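SxtG (Microseira wollei, PDB 6U1R) is an amidinotransferase of the saxitoxin biosynthetic pathway, probably transferring an amidino group to an acceptor amine through a covalent enzyme intermediate. Local coordinates at residues 269-272 and 276-279; 225-230 and 291-296; 330-335 and 364-369. One frame throughout, in Å; residues are numbered along the deposited sequence.

Contact 1. Residues 269-272 and 276-279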
ATOM      1  N   LEU A 269       6.756  18.162 -18.733  1.00 14.81           N
ATOM      2  CA  LEU A 269       7.038  17.190 -19.791  1.00 15.31           C
ATOM      3  C   LEU A 269       5.731  16.461 -20.073  1.00 15.78           C
ATOM      4  O   LEU A 269       5.272  15.682 -19.227  1.00 17.15           O
ATOM      5  CB  LEU A 269       8.131  16.218 -19.340  1.00 15.79           C
ATOM      6  CG  LEU A 269       8.775  15.340 -20.411  1.00 17.88           C
ATOM      7  CD1 LEU A 269       9.804  16.107 -21.227  1.00 19.75           C
ATOM      8  CD2 LEU A 269       9.385  14.109 -19.778  1.00 19.43           C
ATOM      9  N   MET A 270       5.142  16.690 -21.247  1.00 14.63           N
ATOM     10  CA  MET A 270       3.822  16.154 -21.584  1.00 13.68           C
ATOM     11  C   MET A 270       3.834  15.441 -22.935  1.00 14.37           C
ATOM     12  O   MET A 270       3.742  16.089 -23.994  1.00 13.71           O
ATOM     13  CB  MET A 270       2.781  17.259 -21.562  1.00 16.57           C
ATOM     14  CG  MET A 270       2.497  17.712 -20.120  1.00 15.00           C
ATOM     15  SD  MET A 270       1.658  16.395 -19.224  1.00 16.58           S
ATOM     16  CE  MET A 270      -0.064  16.797 -19.624  1.00 15.77           C
ATOM     17  N   PRO A 271       3.910  14.115 -22.936  1.00 13.73           N
ATOM     18  CA  PRO A 271       3.706  13.357 -24.178  1.00 13.78           C
ATOM     19  C   PRO A 271       2.314  13.620 -24.728  1.00 14.87           C
ATOM     20  O   PRO A 271       1.318  13.522 -24.008  1.00 16.30           O
ATOM     21  CB  PRO A 271       3.873  11.893 -23.734  1.00 13.71           C
ATOM     22  CG  PRO A 271       4.595  11.972 -22.409  1.00 14.90           C
ATOM     23  CD  PRO A 271       4.156  13.242 -21.779  1.00 16.84           C
ATOM     24  N   LEU A 272       2.238  13.945 -26.019  1.00 14.16           N
ATOM     25  CA  LEU A 272       0.947  14.198 -26.656  1.00 14.20           C
ATOM     26  C   LEU A 272       0.514  13.112 -27.631  1.00 15.11           C
ATOM     27  O   LEU A 272      -0.683  12.893 -27.782  1.00 13.95           O
ATOM     28  CB  LEU A 272       0.964  15.535 -27.406  1.00 13.45           C
ATOM     29  CG  LEU A 272       1.307  16.772 -26.570  1.00 14.28           C
ATOM     30  CD1 LEU A 272       1.200  18.026 -27.422  1.00 17.53           C
ATOM     31  CD2 LEU A 272       0.417  16.875 -25.343  1.00 15.64           C
ATOM     32  N   LYS A 276       5.758  12.811 -30.333  1.00 16.70           N
ATOM     33  CA  LYS A 276       5.465  14.221 -30.050  1.00 16.54           C
ATOM     34  C   LYS A 276       5.404  14.459 -28.543  1.00 15.06           C
ATOM     35  O   LYS A 276       4.517  13.931 -27.874  1.00 16.40           O
ATOM     36  CB  LYS A 276       4.126  14.635 -30.675  1.00 17.15           C
ATOM     37  CG  LYS A 276       3.977  14.324 -32.167  1.00 20.93           C
ATOM     38  CD  LYS A 276       4.959  15.108 -32.999  1.00 22.09           C
ATOM     39  CE  LYS A 276       4.918  14.670 -34.472  1.00 29.37           C
ATOM     40  NZ  LYS A 276       3.602  14.964 -35.070  1.00 32.17           N
ATOM     41  N   ILE A 277       6.298  15.290 -28.017  1.00 15.44           N
ATOM     42  CA  ILE A 277       6.327  15.570 -26.586  1.00 14.35           C
ATOM     43  C   ILE A 277       6.478  17.070 -26.363  1.00 16.36           C
ATOM     44  O   ILE A 277       7.366  17.711 -26.935  1.00 15.74           O
ATOM     45  CB  ILE A 277       7.433  14.756 -25.883  1.00 15.64           C
ATOM     46  CG1 ILE A 277       7.357  14.907 -24.360  1.00 14.74           C
ATOM     47  CG2 ILE A 277       8.830  15.076 -26.447  1.00 15.36           C
ATOM     48  CD1 ILE A 277       8.097  13.787 -23.631  1.00 17.00           C
ATOM     49  N   LEU A 278       5.587  17.618 -25.543  1.00 15.25           N
ATOM     50  CA  LEU A 278       5.528  19.035 -25.213  1.00 14.05           C
ATOM     51  C   LEU A 278       6.414  19.328 -24.005  1.00 16.67           C
ATOM     52  O   LEU A 278       6.296  18.660 -22.966  1.00 15.24           O
ATOM     53  CB  LEU A 278       4.073  19.395 -24.917  1.00 16.51           C
ATOM     54  CG  LEU A 278       3.653  20.815 -24.540  1.00 15.45           C
ATOM     55  CD1 LEU A 278       3.836  21.748 -25.715  1.00 15.75           C
ATOM     56  CD2 LEU A 278       2.195  20.820 -24.089  1.00 15.52           C
ATOM     57  N   VAL A 279       7.278  20.348 -24.122  1.00 15.30           N
ATOM     58  CA  VAL A 279       8.283  20.625 -23.105  1.00 15.02           C
ATOM     59  C   VAL A 279       8.224  22.087 -22.671  1.00 15.14           C
ATOM     60  O   VAL A 279       8.029  22.991 -23.491  1.00 16.33           O
ATOM     61  CB  VAL A 279       9.693  20.266 -23.617  1.00 19.06           C
ATOM     62  CG1 VAL A 279      10.719  20.637 -22.604  1.00 23.31           C
ATOM     63  CG2 VAL A 279       9.749  18.789 -23.941  1.00 18.13           C
TER
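Met-270 and Leu-278 form the hydrogen-bonded pair of an antiparallel hairpin, with axes 4.4 Å apart at closest approach and strand directions 153° from each other. Two bonds close this pair. Met-270 N donates to Leu-278 O at 2.9 Å, lying in the carbonyl plane. The return bond, from Leu-278 N to Met-270 O, has its donor well above the carbonyl plane, although its N-H still points almost straight at the acceptor (167°). A third bond, from Leu-272 N to Lys-276 O at 2.9 Å, ties the turn end. Pro-271 has no N-H to give and falls at a non-hydrogen-bonded position opposite Ile-277, where none is needed for the pairing. The backbone of Ile-277 bonds instead to Asp-297 and Leu-299, and that of Val-279 to Leu-299 and Ala-301.

On the face shared by Leu-269, Pro-271, Ile-277 and Val-279, Ile-277 CD1 reaches across to Leu-269 CG at 3.6 Å. It gets there because CG1 is anti to the backbone N (chi1 -173°). CD1 of Leu-269 also runs alongside CG2 of Val-279 at 3.8 Å. On the face of Met-270 and Leu-278, Leu-278 CB is met at 4.1 Å by CD1 of Leu-272, whose side chain crosses it. The bent thioether chain of Met-270 leads away from the hairpin; the nearest side-chain atoms of Met-270 and Cys-368, the predicted amidino-cysteine residue, are about 8 Å apart.

Strand 297-300 runs parallel to 276-279 and completes the sheet; helix 338-346 packs on Leu-272 and Leu-278, and strand 219-222 touches Met-270 and Pro-271.

Contact 2. Residues 225-230 and 291-296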
ATOM      1  N   ASP A 225       8.169   2.928 -21.746  1.00 15.40           N
ATOM      2  CA  ASP A 225       9.045   3.956 -21.197  1.00 15.42           C
ATOM      3  C   ASP A 225       8.198   4.984 -20.463  1.00 14.81           C
ATOM      4  O   ASP A 225       7.225   5.508 -21.023  1.00 14.76           O
ATOM      5  CB  ASP A 225       9.877   4.604 -22.305  1.00 17.08           C
ATOM      6  CG  ASP A 225      10.783   3.610 -22.969  1.00 18.79           C
ATOM      7  OD1 ASP A 225      11.817   3.273 -22.359  1.00 18.15           O
ATOM      8  OD2 ASP A 225      10.438   3.132 -24.075  1.00 20.99           O
ATOM      9  N   ILE A 226       8.566   5.246 -19.204  1.00 15.39           N
ATOM     10  CA  ILE A 226       7.890   6.185 -18.316  1.00 13.15           C
ATOM     11  C   ILE A 226       8.910   7.243 -17.887  1.00 13.70           C
ATOM     12  O   ILE A 226      10.073   6.920 -17.612  1.00 15.77           O
ATOM     13  CB  ILE A 226       7.298   5.440 -17.096  1.00 15.18           C
ATOM     14  CG1 ILE A 226       6.182   4.484 -17.533  1.00 14.20           C
ATOM     15  CG2 ILE A 226       6.765   6.418 -16.036  1.00 14.45           C
ATOM     16  CD1 ILE A 226       5.804   3.459 -16.489  1.00 16.45           C
ATOM     17  N   PHE A 227       8.497   8.499 -17.865  1.00 13.52           N
ATOM     18  CA  PHE A 227       9.377   9.601 -17.480  1.00 13.56           C
ATOM     19  C   PHE A 227       8.927  10.169 -16.143  1.00 14.48           C
ATOM     20  O   PHE A 227       7.734  10.410 -15.944  1.00 13.43           O
ATOM     21  CB  PHE A 227       9.381  10.679 -18.556  1.00 15.23           C
ATOM     22  CG  PHE A 227       9.927  10.189 -19.855  1.00 16.46           C
ATOM     23  CD1 PHE A 227      11.287  10.250 -20.108  1.00 16.89           C
ATOM     24  CD2 PHE A 227       9.104   9.594 -20.786  1.00 17.51           C
ATOM     25  CE1 PHE A 227      11.809   9.767 -21.281  1.00 17.84           C
ATOM     26  CE2 PHE A 227       9.634   9.101 -21.973  1.00 18.63           C
ATOM     27  CZ  PHE A 227      10.991   9.190 -22.206  1.00 18.30           C
ATOM     28  N   GLY A 228       9.880  10.373 -15.230  1.00 14.64           N
ATOM     29  CA  GLY A 228       9.577  10.946 -13.933  1.00 14.42           C
ATOM     30  C   GLY A 228      10.604  11.995 -13.555  1.00 14.33           C
ATOM     31  O   GLY A 228      11.579  12.227 -14.276  1.00 15.58           O
ATOM     32  N   GLN A 229      10.361  12.630 -12.413  1.00 14.32           N
ATOM     33  CA  GLN A 229      11.310  13.567 -11.828  1.00 13.78           C
ATOM     34  C   GLN A 229      11.297  13.411 -10.313  1.00 14.37           C
ATOM     35  O   GLN A 229      10.280  13.049  -9.724  1.00 14.01           O
ATOM     36  CB  GLN A 229      10.962  15.025 -12.181  1.00 14.69           C
ATOM     37  CG  GLN A 229       9.562  15.415 -11.688  1.00 14.01           C
ATOM     38  CD  GLN A 229       9.209  16.879 -11.867  1.00 15.42           C
ATOM     39  OE1 GLN A 229       9.871  17.615 -12.608  1.00 16.44           O
ATOM     40  NE2 GLN A 229       8.140  17.316 -11.183  1.00 14.72           N
ATOM     41  N   LYS A 230      12.434  13.713  -9.688  1.00 15.33           N
ATOM     42  CA  LYS A 230      12.445  14.047  -8.268  1.00 14.41           C
ATOM     43  C   LYS A 230      11.752  15.395  -8.052  1.00 12.51           C
ATOM     44  O   LYS A 230      11.729  16.245  -8.939  1.00 13.93           O
ATOM     45  CB  LYS A 230      13.887  14.101  -7.752  1.00 14.84           C
ATOM     46  CG  LYS A 230      14.613  12.735  -7.761  1.00 16.81           C
ATOM     47  CD  LYS A 230      16.035  12.824  -7.186  1.00 20.44           C
ATOM     48  CE  LYS A 230      16.006  12.787  -5.667  1.00 19.86           C
ATOM     49  NZ  LYS A 230      17.373  12.872  -5.114  1.00 20.52           N
ATOM     50  N   LYS A 291      18.610  10.678 -23.473  1.00 26.65           N
ATOM     51  CA  LYS A 291      18.933  10.543 -24.889  1.00 26.81           C
ATOM     52  C   LYS A 291      17.867   9.773 -25.660  1.00 25.25           C
ATOM     53  O   LYS A 291      17.750   9.954 -26.876  1.00 23.88           O
ATOM     54  CB  LYS A 291      20.294   9.863 -25.044  1.00 33.99           C
ATOM     55  CG  LYS A 291      21.409  10.600 -24.308  1.00 44.11           C
ATOM     56  CD  LYS A 291      22.693  10.637 -25.125  1.00 58.16           C
ATOM     57  CE  LYS A 291      23.695  11.614 -24.532  1.00 58.04           C
ATOM     58  NZ  LYS A 291      24.903  11.760 -25.395  1.00 68.81           N
ATOM     59  N   ILE A 292      17.083   8.929 -24.984  1.00 22.69           N
ATOM     60  CA  ILE A 292      16.030   8.170 -25.662  1.00 21.94           C
ATOM     61  C   ILE A 292      15.072   9.099 -26.400  1.00 22.88           C
ATOM     62  O   ILE A 292      14.502   8.736 -27.439  1.00 20.80           O
ATOM     63  CB  ILE A 292      15.304   7.286 -24.626  1.00 22.32           C
ATOM     64  CG1 ILE A 292      14.260   6.395 -25.301  1.00 23.93           C
ATOM     65  CG2 ILE A 292      14.679   8.166 -23.512  1.00 23.48           C
ATOM     66  CD1 ILE A 292      13.472   5.519 -24.309  1.00 24.57           C
ATOM     67  N   LEU A 293      14.898  10.320 -25.903  1.00 22.14           N
ATOM     68  CA  LEU A 293      13.983  11.248 -26.552  1.00 22.78           C
ATOM     69  C   LEU A 293      14.488  11.765 -27.895  1.00 22.60           C
ATOM     70  O   LEU A 293      13.723  12.431 -28.595  1.00 24.37           O
ATOM     71  CB  LEU A 293      13.698  12.409 -25.604  1.00 23.40           C
ATOM     72  CG  LEU A 293      12.794  12.007 -24.434  1.00 20.11           C
ATOM     73  CD1 LEU A 293      12.909  12.996 -23.290  1.00 23.23           C
ATOM     74  CD2 LEU A 293      11.368  11.937 -24.889  1.00 22.96           C
ATOM     75  N   LYS A 294      15.719  11.431 -28.310  1.00 24.56           N
ATOM     76  CA  LYS A 294      16.266  11.983 -29.547  1.00 26.72           C
ATOM     77  C   LYS A 294      15.453  11.598 -30.777  1.00 24.04           C
ATOM     78  O   LYS A 294      15.454  12.339 -31.762  1.00 25.76           O
ATOM     79  CB  LYS A 294      17.721  11.535 -29.738  1.00 28.46           C
ATOM     80  CG  LYS A 294      18.711  12.181 -28.779  1.00 38.41           C
ATOM     81  CD  LYS A 294      18.748  13.697 -28.944  1.00 43.62           C
ATOM     82  CE  LYS A 294      19.911  14.315 -28.174  1.00 53.09           C
ATOM     83  NZ  LYS A 294      20.054  15.769 -28.463  1.00 58.12           N
ATOM     84  N   SER A 295      14.768  10.455 -30.757  1.00 22.27           N
ATOM     85  CA  SER A 295      13.967  10.033 -31.901  1.00 22.51           C
ATOM     86  C   SER A 295      12.621  10.749 -32.006  1.00 22.68           C
ATOM     87  O   SER A 295      11.939  10.613 -33.037  1.00 19.92           O
ATOM     88  CB  SER A 295      13.727   8.526 -31.827  1.00 24.09           C
ATOM     89  OG  SER A 295      12.981   8.219 -30.677  1.00 21.87           O
ATOM     90  N   TRP A 296      12.218  11.506 -30.983  1.00 20.89           N
ATOM     91  CA  TRP A 296      10.954  12.222 -30.974  1.00 20.10           C
ATOM     92  C   TRP A 296      11.133  13.701 -31.334  1.00 20.48           C
ATOM     93  O   TRP A 296      12.224  14.279 -31.219  1.00 19.69           O
ATOM     94  CB  TRP A 296      10.287  12.108 -29.590  1.00 19.93           C
ATOM     95  CG  TRP A 296       9.559  10.821 -29.361  1.00 18.88           C
ATOM     96  CD1 TRP A 296       9.853   9.597 -29.884  1.00 18.89           C
ATOM     97  CD2 TRP A 296       8.379  10.648 -28.567  1.00 18.03           C
ATOM     98  NE1 TRP A 296       8.925   8.658 -29.451  1.00 19.63           N
ATOM     99  CE2 TRP A 296       8.013   9.285 -28.641  1.00 18.96           C
ATOM    100  CE3 TRP A 296       7.599  11.512 -27.800  1.00 17.14           C
ATOM    101  CZ2 TRP A 296       6.905   8.774 -27.963  1.00 17.52           C
ATOM    102  CZ3 TRP A 296       6.494  10.999 -27.129  1.00 16.61           C
ATOM    103  CH2 TRP A 296       6.157   9.645 -27.220  1.00 17.11           C
TER
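The middle strand of one three-stranded sheet meets the 3-10 connection of the next module, probably within the five-bladed alpha/beta propeller known for amidinotransferases, where the Phe-227 ring packs against Ile-292 and Leu-293. Phe-227 belongs to strand 225-229. The two aliphatic residues sit in the crossover between parallel strands 276-279 and 297-300. The 3-10 character follows from the bonds three residues back, Lys-294 N to Lys-291 O at 2.9 Å and Trp-296 N to Leu-293 O.

The nearest CA atoms, those of Asp-225 and Ile-292, are 9.3 Å apart, so side chains alone bridge the gap. CG2 of Ile-292 comes in at the edge of the Phe-227 ring, close to its plane, 4.0 Å from CE1. The Leu-293 side chain points back toward Phe-227, against the direction of the phenylalanine, and its CD2 lies 3.9 Å from CZ. Phe-383 also packs on Ile-292 and Leu-293.

With CG1 anti to the backbone N (chi1 -176°), Ile-292 carries CD1 to the Asp-225 carboxylate while the CG2 branch meets the ring. OD1 accepts from His-253 NE2 and forms a salt bridge with Arg-251 NE; Ile-292 CD1 merely packs against OD1 at 3.4 Å.

Contact 3. Residues 330-335 and 364-369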
ATOM      1  N   ARG A 330      -7.104  15.055 -30.759  1.00 17.84           N
ATOM      2  CA  ARG A 330      -7.968  15.947 -30.002  1.00 18.37           C
ATOM      3  C   ARG A 330      -7.385  16.197 -28.616  1.00 17.52           C
ATOM      4  O   ARG A 330      -7.064  15.246 -27.892  1.00 16.84           O
ATOM      5  CB  ARG A 330      -9.368  15.348 -29.866  1.00 19.08           C
ATOM      6  CG  ARG A 330     -10.192  15.304 -31.179  1.00 22.00           C
ATOM      7  CD  ARG A 330     -11.531  14.581 -30.955  1.00 22.39           C
ATOM      8  NE  ARG A 330     -11.338  13.168 -30.631  1.00 22.78           N
ATOM      9  CZ  ARG A 330     -12.218  12.383 -30.001  1.00 25.48           C
ATOM     10  NH1 ARG A 330     -13.379  12.861 -29.582  1.00 24.91           N
ATOM     11  NH2 ARG A 330     -11.924  11.104 -29.772  1.00 25.64           N
ATOM     12  N   VAL A 331      -7.264  17.468 -28.251  1.00 17.68           N
ATOM     13  CA  VAL A 331      -6.611  17.882 -27.007  1.00 15.94           C
ATOM     14  C   VAL A 331      -7.436  18.979 -26.342  1.00 17.01           C
ATOM     15  O   VAL A 331      -7.780  19.978 -26.981  1.00 16.55           O
ATOM     16  CB  VAL A 331      -5.159  18.356 -27.265  1.00 14.87           C
ATOM     17  CG1 VAL A 331      -5.084  19.411 -28.356  1.00 18.62           C
ATOM     18  CG2 VAL A 331      -4.515  18.860 -25.975  1.00 15.90           C
ATOM     19  N   ILE A 332      -7.769  18.791 -25.054  1.00 16.53           N
ATOM     20  CA  ILE A 332      -8.484  19.800 -24.286  1.00 15.57           C
ATOM     21  C   ILE A 332      -7.454  20.759 -23.705  1.00 15.80           C
ATOM     22  O   ILE A 332      -6.456  20.331 -23.099  1.00 16.28           O
ATOM     23  CB  ILE A 332      -9.361  19.158 -23.192  1.00 15.57           C
ATOM     24  CG1 ILE A 332     -10.513  18.366 -23.851  1.00 18.87           C
ATOM     25  CG2 ILE A 332      -9.933  20.218 -22.253  1.00 15.59           C
ATOM     26  CD1 ILE A 332     -11.365  17.587 -22.911  1.00 22.57           C
ATOM     27  N   VAL A 333      -7.696  22.057 -23.886  1.00 15.29           N
ATOM     28  CA  VAL A 333      -6.754  23.108 -23.517  1.00 14.45           C
ATOM     29  C   VAL A 333      -7.572  24.306 -23.055  1.00 15.61           C
ATOM     30  O   VAL A 333      -8.724  24.495 -23.466  1.00 15.88           O
ATOM     31  CB  VAL A 333      -5.820  23.432 -24.709  1.00 17.17           C
ATOM     32  CG1 VAL A 333      -6.616  23.640 -25.945  1.00 20.06           C
ATOM     33  CG2 VAL A 333      -4.924  24.637 -24.442  1.00 16.37           C
ATOM     34  N   GLU A 334      -6.984  25.105 -22.167  1.00 15.61           N
ATOM     35  CA  GLU A 334      -7.733  26.143 -21.472  1.00 15.37           C
ATOM     36  C   GLU A 334      -7.877  27.408 -22.322  1.00 16.60           C
ATOM     37  O   GLU A 334      -6.943  27.838 -23.006  1.00 15.45           O
ATOM     38  CB  GLU A 334      -7.057  26.470 -20.142  1.00 15.85           C
ATOM     39  CG  GLU A 334      -8.015  26.991 -19.057  1.00 15.70           C
ATOM     40  CD  GLU A 334      -8.432  28.450 -19.250  1.00 18.57           C
ATOM     41  OE1 GLU A 334      -7.599  29.270 -19.702  1.00 19.33           O
ATOM     42  OE2 GLU A 334      -9.595  28.789 -18.920  1.00 17.43           O
ATOM     43  N   LYS A 335      -9.051  28.034 -22.208  1.00 18.27           N
ATOM     44  CA  LYS A 335      -9.481  29.075 -23.138  1.00 18.07           C
ATOM     45  C   LYS A 335      -8.557  30.289 -23.148  1.00 21.38           C
ATOM     46  O   LYS A 335      -8.362  30.912 -24.201  1.00 20.62           O
ATOM     47  CB  LYS A 335     -10.915  29.487 -22.787  1.00 23.87           C
ATOM     48  CG  LYS A 335     -11.455  30.658 -23.597  1.00 31.66           C
ATOM     49  CD  LYS A 335     -12.989  30.665 -23.607  1.00 39.43           C
ATOM     50  CE  LYS A 335     -13.555  31.839 -24.408  1.00 48.82           C
ATOM     51  NZ  LYS A 335     -14.743  32.460 -23.735  1.00 57.97           N
ATOM     52  N   GLY A 364      -4.745  22.003  -9.850  1.00 17.68           N
ATOM     53  CA  GLY A 364      -4.708  21.225 -11.077  1.00 17.26           C
ATOM     54  C   GLY A 364      -5.432  21.888 -12.231  1.00 16.29           C
ATOM     55  O   GLY A 364      -6.198  22.838 -12.064  1.00 14.42           O
ATOM     56  N   SER A 365      -5.181  21.347 -13.427  1.00 15.14           N
ATOM     57  CA  SER A 365      -6.026  21.621 -14.582  1.00 13.80           C
ATOM     58  C   SER A 365      -6.457  20.270 -15.155  1.00 13.58           C
ATOM     59  O   SER A 365      -6.585  19.307 -14.394  1.00 14.27           O
ATOM     60  CB  SER A 365      -5.295  22.501 -15.605  1.00 15.70           C
ATOM     61  OG  SER A 365      -6.174  22.932 -16.638  1.00 15.21           O
ATOM     62  N   PHE A 366      -6.667  20.167 -16.475  1.00 13.91           N
ATOM     63  CA  PHE A 366      -7.395  19.017 -17.033  1.00 13.20           C
ATOM     64  C   PHE A 366      -6.685  17.688 -16.756  1.00 12.94           C
ATOM     65  O   PHE A 366      -7.325  16.687 -16.409  1.00 14.06           O
ATOM     66  CB  PHE A 366      -7.581  19.182 -18.547  1.00 12.77           C
ATOM     67  CG  PHE A 366      -8.166  20.505 -18.942  1.00 13.49           C
ATOM     68  CD1 PHE A 366      -9.491  20.810 -18.652  1.00 13.22           C
ATOM     69  CD2 PHE A 366      -7.379  21.459 -19.591  1.00 14.21           C
ATOM     70  CE1 PHE A 366     -10.022  22.038 -19.007  1.00 14.71           C
ATOM     71  CE2 PHE A 366      -7.896  22.666 -19.946  1.00 14.86           C
ATOM     72  CZ  PHE A 366      -9.215  22.968 -19.659  1.00 15.10           C
ATOM     73  N   HIS A 367      -5.369  17.635 -16.974  1.00 12.70           N
ATOM     74  CA  HIS A 367      -4.656  16.385 -16.747  1.00 12.38           C
ATOM     75  C   HIS A 367      -4.664  16.008 -15.264  1.00 12.75           C
ATOM     76  O   HIS A 367      -4.875  14.842 -14.922  1.00 13.02           O
ATOM     77  CB  HIS A 367      -3.235  16.494 -17.311  1.00 12.69           C
ATOM     78  CG  HIS A 367      -2.474  15.199 -17.342  1.00 12.60           C
ATOM     79  ND1 HIS A 367      -1.514  14.881 -16.405  1.00 13.48           N
ATOM     80  CD2 HIS A 367      -2.504  14.162 -18.214  1.00 13.33           C
ATOM     81  CE1 HIS A 367      -0.989  13.704 -16.691  1.00 13.27           C
ATOM     82  NE2 HIS A 367      -1.572  13.241 -17.783  1.00 13.61           N
ATOM     83  N   CYS A 368      -4.464  16.985 -14.371  1.00 13.67           N
ATOM     84  CA  CYS A 368      -4.497  16.724 -12.929  1.00 13.46           C
ATOM     85  C   CYS A 368      -5.860  16.220 -12.477  1.00 13.93           C
ATOM     86  O   CYS A 368      -5.953  15.407 -11.552  1.00 13.54           O
ATOM     87  CB  CYS A 368      -4.186  17.996 -12.146  1.00 14.25           C
ATOM     88  SG  CYS A 368      -2.524  18.575 -12.370  1.00 15.67           S
ATOM     89  N   ALA A 369      -6.924  16.765 -13.071  1.00 13.03           N
ATOM     90  CA  ALA A 369      -8.297  16.530 -12.674  1.00 13.73           C
ATOM     91  C   ALA A 369      -8.835  15.197 -13.163  1.00 13.35           C
ATOM     92  O   ALA A 369      -9.994  14.887 -12.865  1.00 14.32           O
ATOM     93  CB  ALA A 369      -9.189  17.665 -13.200  1.00 13.96           C
TER
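Strand 330-334 comes closest to the 364-369 loop at Ile-332 and Phe-366, whose CA atoms are 7.4 Å apart, and residues 366-368 adopt helical torsions, with one bond from Ala-369 N to Ser-365 O at 2.9 Å. The contact is made by one aromatic ring projecting from that turn onto the strand. Ile-332 crosses the Phe-366 side chain at about a right angle and sets its CG2 methyl over the ring centre. The CG2-to-centroid distance is 3.5 Å, only 6° off the normal, which is the geometry of a CH-pi contact. The chi1 of Ile-332, -67°, sets CG2 anti to the backbone N, from where it reaches the ring. Ser-365 OG lies above the opposite face, offset toward the rim.

The ring's far edge runs against the strand backbone: Phe-366 CE2 is 3.4 Å from Glu-334 N, which lies near the ring plane, and 3.9 Å from Glu-334 CB. The Glu-334 carboxylate turns away and is satisfied by backbone donors, OE1 by Lys-336 N and OE2 by Phe-356 N. The ring of Phe-356 also stacks on Phe-366.

Two residues beyond the ring, Cys-368 is the predicted amidino-cysteine position. Helix 83-102 packs on Ile-332, helix 338-346 on Val-331 and Val-333, and strand 330-334 itself lies between antiparallel 324-325 and parallel 350-354.

All three contacts are mainly buried; contact 3 is nearest the chain centre, at about 11 Å between centres, and contact 2 the farthest, at about 18 Å, with partly exposed Ile-292. Contact 1 pairs strands through backbone hydrogen bonds, whereas contacts 2 and 3 each centre on a phenylalanine ring, one met at its edge from a connection between strands, the other over its face from a strand. Contact 1 is nested in the chain loop closed by contact 2 and touches it, Leu-269 CD2 lying 3.6 Å from Phe-227 CB. Met-270 CE meets His-367 CG at 3.7 Å, linking contacts 1 and 3; contacts 2 and 3 do not touch. Helix 338-346 packs on both 1 and 3.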